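Local coordinates for cell surface protein (Faecalibacterium prausnitzii A2-165, PDB 4GT6), which is of unknown function but, as an extracellular leucine-rich repeat protein of the BspA type, probably binds other proteins, at residues V65-Q70 against S88-T93. Numbering follows the deposited sequence.
Sequences VLTSVQ and SLKRVT
Leu89 of one turn of the leucine-rich repeat solenoid packs against Val69 of the turn before it, where strands 68-71 and 91-94 run parallel in register, Val69 beside Val92 and Gln70 beside Thr93. Three backbone hydrogen bonds join them: Lys90 N to Thr67 O (2.8 Å), Val69 N to Arg91 O and Thr93 N to Val69 O. On the inward side, CD1 of Leu89 lies 3.6 Å from CG2 of Val69 and equally close to Ser68 CA, the side chains of Leu89 and Val69 crossing at about a right angle. Val69 also touches Phe83, and Val92 touches Phe110, within this core of the solenoid.

The other face, with Ser68, Gln70, Arg91 and Thr93, is polar. In the conformer described, one of two modelled, Arg91 starts with CG held between its backbone N and carbonyl carbon (chi1 67°), which directs the chain from CB toward the neighbouring strand, alongside Ser68: CG rests 3.7 Å from Ser68 CB. The chain then bends at chi3, bringing NH1 back to within 3.8 Å of the same Ser68 CB, while CB of Lys90 covers one guanidinium face near its rim. A water in the guanidinium plane accepts from NH1 and links it to OG1 of Thr67, also modelled in two conformers, and a second water joins that hydroxyl to Ser88 O. Lys90 itself turns away to a salt bridge with Glu115. Where the strands continue, the amide of Gln70 and the hydroxyl of Thr93 share one more water, 2.6 Å from Gln70 NE2 and 2.9 Å from Thr93 OG1.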
ATOM      1  N   VAL A  65      -8.825  28.020   3.296  1.00 14.26           N
ATOM      2  CA  VAL A  65      -9.723  26.983   3.807  1.00 14.12           C
ATOM      3  C   VAL A  65     -10.516  26.415   2.629  1.00 15.79           C
ATOM      4  O   VAL A  65     -10.977  27.182   1.783  1.00 15.84           O
ATOM      5  CB  VAL A  65     -10.664  27.519   4.922  1.00 18.50           C
ATOM      6  CG1 VAL A  65     -11.683  26.445   5.338  1.00 17.92           C
ATOM      7  CG2 VAL A  65      -9.856  28.000   6.134  1.00 18.44           C
ATOM      8  N   LEU A  66     -10.671  25.082   2.573  1.00 13.86           N
ATOM      9  CA  LEU A  66     -11.432  24.447   1.487  1.00 13.69           C
ATOM     10  C   LEU A  66     -12.191  23.266   2.038  1.00 16.05           C
ATOM     11  O   LEU A  66     -11.565  22.327   2.546  1.00 15.90           O
ATOM     12  CB  LEU A  66     -10.527  24.008   0.324  1.00 12.57           C
ATOM     13  CG  LEU A  66     -11.257  23.312  -0.839  1.00 15.32           C
ATOM     14  CD1 LEU A  66     -12.254  24.256  -1.543  1.00 15.09           C
ATOM     15  CD2 LEU A  66     -10.249  22.729  -1.859  1.00 17.84           C
ATOM     16  N   THR A  67     -13.530  23.321   1.951  1.00 14.38           N
ATOM     17  CA  THR A  67     -14.375  22.271   2.534  0.67 13.88           C
ATOM     18  C   THR A  67     -15.095  21.426   1.467  1.00 15.12           C
ATOM     19  O   THR A  67     -15.398  20.258   1.723  1.00 12.99           O
ATOM     20  CB  THR A  67     -15.374  22.910   3.560  0.67 15.84           C
ATOM     21  OG1 THR A  67     -15.834  21.907   4.455  0.67 12.92           O
ATOM     22  CG2 THR A  67     -16.553  23.643   2.913  0.67 16.28           C
ATOM     23  N   SER A  68     -15.419  22.017   0.318  1.00 13.02           N
ATOM     24  CA  SER A  68     -16.168  21.281  -0.698  1.00 13.12           C
ATOM     25  C   SER A  68     -15.867  21.774  -2.093  1.00 16.30           C
ATOM     26  O   SER A  68     -15.481  22.926  -2.288  1.00 14.65           O
ATOM     27  CB  SER A  68     -17.675  21.410  -0.435  1.00 15.69           C
ATOM     28  OG  SER A  68     -18.115  22.739  -0.658  1.00 20.80           O
ATOM     29  N   VAL A  69     -16.008  20.860  -3.059  1.00 13.91           N
ATOM     30  CA  VAL A  69     -15.797  21.132  -4.472  1.00 13.35           C
ATOM     31  C   VAL A  69     -16.955  20.526  -5.256  1.00 16.93           C
ATOM     32  O   VAL A  69     -17.309  19.363  -5.060  1.00 17.26           O
ATOM     33  CB  VAL A  69     -14.427  20.549  -4.942  1.00 16.75           C
ATOM     34  CG1 VAL A  69     -14.300  20.604  -6.470  1.00 17.25           C
ATOM     35  CG2 VAL A  69     -13.253  21.261  -4.274  1.00 15.40           C
ATOM     36  N   GLN A  70     -17.534  21.314  -6.140  1.00 14.60           N
ATOM     37  CA  GLN A  70     -18.570  20.856  -7.032  1.00 15.53           C
ATOM     38  C   GLN A  70     -18.001  20.917  -8.430  1.00 17.73           C
ATOM     39  O   GLN A  70     -17.425  21.946  -8.819  1.00 16.46           O
ATOM     40  CB  GLN A  70     -19.816  21.731  -6.890  1.00 18.18           C
ATOM     41  CG  GLN A  70     -20.897  21.341  -7.847  1.00 28.15           C
ATOM     42  CD  GLN A  70     -22.009  22.333  -7.760  1.00 46.82           C
ATOM     43  OE1 GLN A  70     -22.107  23.276  -8.556  1.00 43.45           O
ATOM     44  NE2 GLN A  70     -22.863  22.125  -6.794  1.00 27.35           N
ATOM     45  N   SER A  88      -8.793  19.586   4.411  1.00 11.86           N
ATOM     46  CA  SER A  88     -10.094  19.707   5.078  1.00 11.96           C
ATOM     47  C   SER A  88     -11.236  19.490   4.073  1.00 15.88           C
ATOM     48  O   SER A  88     -12.413  19.644   4.417  1.00 16.84           O
ATOM     49  CB  SER A  88     -10.214  21.072   5.769  1.00 14.18           C
ATOM     50  OG  SER A  88      -9.425  21.082   6.958  1.00 17.49           O
ATOM     51  N   LEU A  89     -10.881  19.148   2.822  1.00 12.69           N
ATOM     52  CA  LEU A  89     -11.870  18.909   1.771  1.00 11.86           C
ATOM     53  C   LEU A  89     -12.724  17.679   2.163  1.00 17.13           C
ATOM     54  O   LEU A  89     -12.179  16.582   2.338  1.00 16.63           O
ATOM     55  CB  LEU A  89     -11.179  18.719   0.416  1.00 11.03           C
ATOM     56  CG  LEU A  89     -12.069  18.335  -0.787  1.00 13.87           C
ATOM     57  CD1 LEU A  89     -13.081  19.453  -1.119  1.00 14.67           C
ATOM     58  CD2 LEU A  89     -11.184  18.071  -2.050  1.00 15.25           C
ATOM     59  N   LYS A  90     -14.035  17.893   2.355  1.00 13.65           N
ATOM     60  CA  LYS A  90     -14.956  16.827   2.803  1.00 13.38           C
ATOM     61  C   LYS A  90     -15.621  16.081   1.673  1.00 18.54           C
ATOM     62  O   LYS A  90     -15.901  14.884   1.804  1.00 16.38           O
ATOM     63  CB  LYS A  90     -16.112  17.418   3.653  1.00 16.04           C
ATOM     64  CG  LYS A  90     -15.730  18.214   4.904  1.00 23.40           C
ATOM     65  CD  LYS A  90     -14.995  17.360   5.907  1.00 21.59           C
ATOM     66  CE  LYS A  90     -14.929  17.972   7.297  1.00 20.83           C
ATOM     67  NZ  LYS A  90     -14.181  17.061   8.232  1.00 21.60           N
ATOM     68  N   ARG A  91     -15.947  16.796   0.588  1.00 16.66           N
ATOM     69  CA  ARG A  91     -16.727  16.210  -0.496  0.67 17.00           C
ATOM     70  C   ARG A  91     -16.391  16.795  -1.848  1.00 20.16           C
ATOM     71  O   ARG A  91     -16.083  17.990  -1.962  1.00 18.36           O
ATOM     72  CB  ARG A  91     -18.244  16.400  -0.214  0.67 19.38           C
ATOM     73  CG  ARG A  91     -18.762  17.860  -0.253  0.67 23.65           C
ATOM     74  CD  ARG A  91     -20.129  18.070   0.405  0.67 28.15           C
ATOM     75  NE  ARG A  91     -20.092  17.691   1.819  0.67 35.86           N
ATOM     76  CZ  ARG A  91     -19.686  18.481   2.813  0.67 44.43           C
ATOM     77  NH1 ARG A  91     -19.335  19.739   2.574  0.67 29.96           N
ATOM     78  NH2 ARG A  91     -19.632  18.018   4.053  0.67 29.13           N
ATOM     79  N   VAL A  92     -16.495  15.962  -2.866  1.00 18.14           N
ATOM     80  CA  VAL A  92     -16.300  16.332  -4.257  1.00 19.46           C
ATOM     81  C   VAL A  92     -17.565  15.844  -4.923  1.00 27.83           C
ATOM     82  O   VAL A  92     -17.733  14.630  -5.027  1.00 30.39           O
ATOM     83  CB  VAL A  92     -14.997  15.733  -4.852  1.00 22.99           C
ATOM     84  CG1 VAL A  92     -14.890  16.091  -6.321  1.00 23.91           C
ATOM     85  CG2 VAL A  92     -13.774  16.255  -4.102  1.00 22.80           C
ATOM     86  N   THR A  93     -18.492  16.753  -5.294  1.00 22.99           N
ATOM     87  CA  THR A  93     -19.772  16.328  -5.864  1.00 22.43           C
ATOM     88  C   THR A  93     -19.980  16.802  -7.305  1.00 23.25           C
ATOM     89  O   THR A  93     -19.220  17.608  -7.811  1.00 19.08           O
ATOM     90  CB  THR A  93     -20.920  16.863  -5.004  1.00 26.90           C
ATOM     91  OG1 THR A  93     -20.872  18.294  -4.982  1.00 29.57           O
ATOM     92  CG2 THR A  93     -20.928  16.267  -3.590  1.00 33.12           C
TER
HETATM   93  O   HOH W   1      -8.911  21.483   2.320  1.00 14.62           O
HETATM   94  O   HOH W   2     -13.936  21.233   6.179  1.00 18.32           O
HETATM   95  O   HOH W   3     -18.328  21.161   4.888  1.00 26.50           O
HETATM   96  O   HOH W   4     -23.145  19.938  -5.496  1.00 46.00           O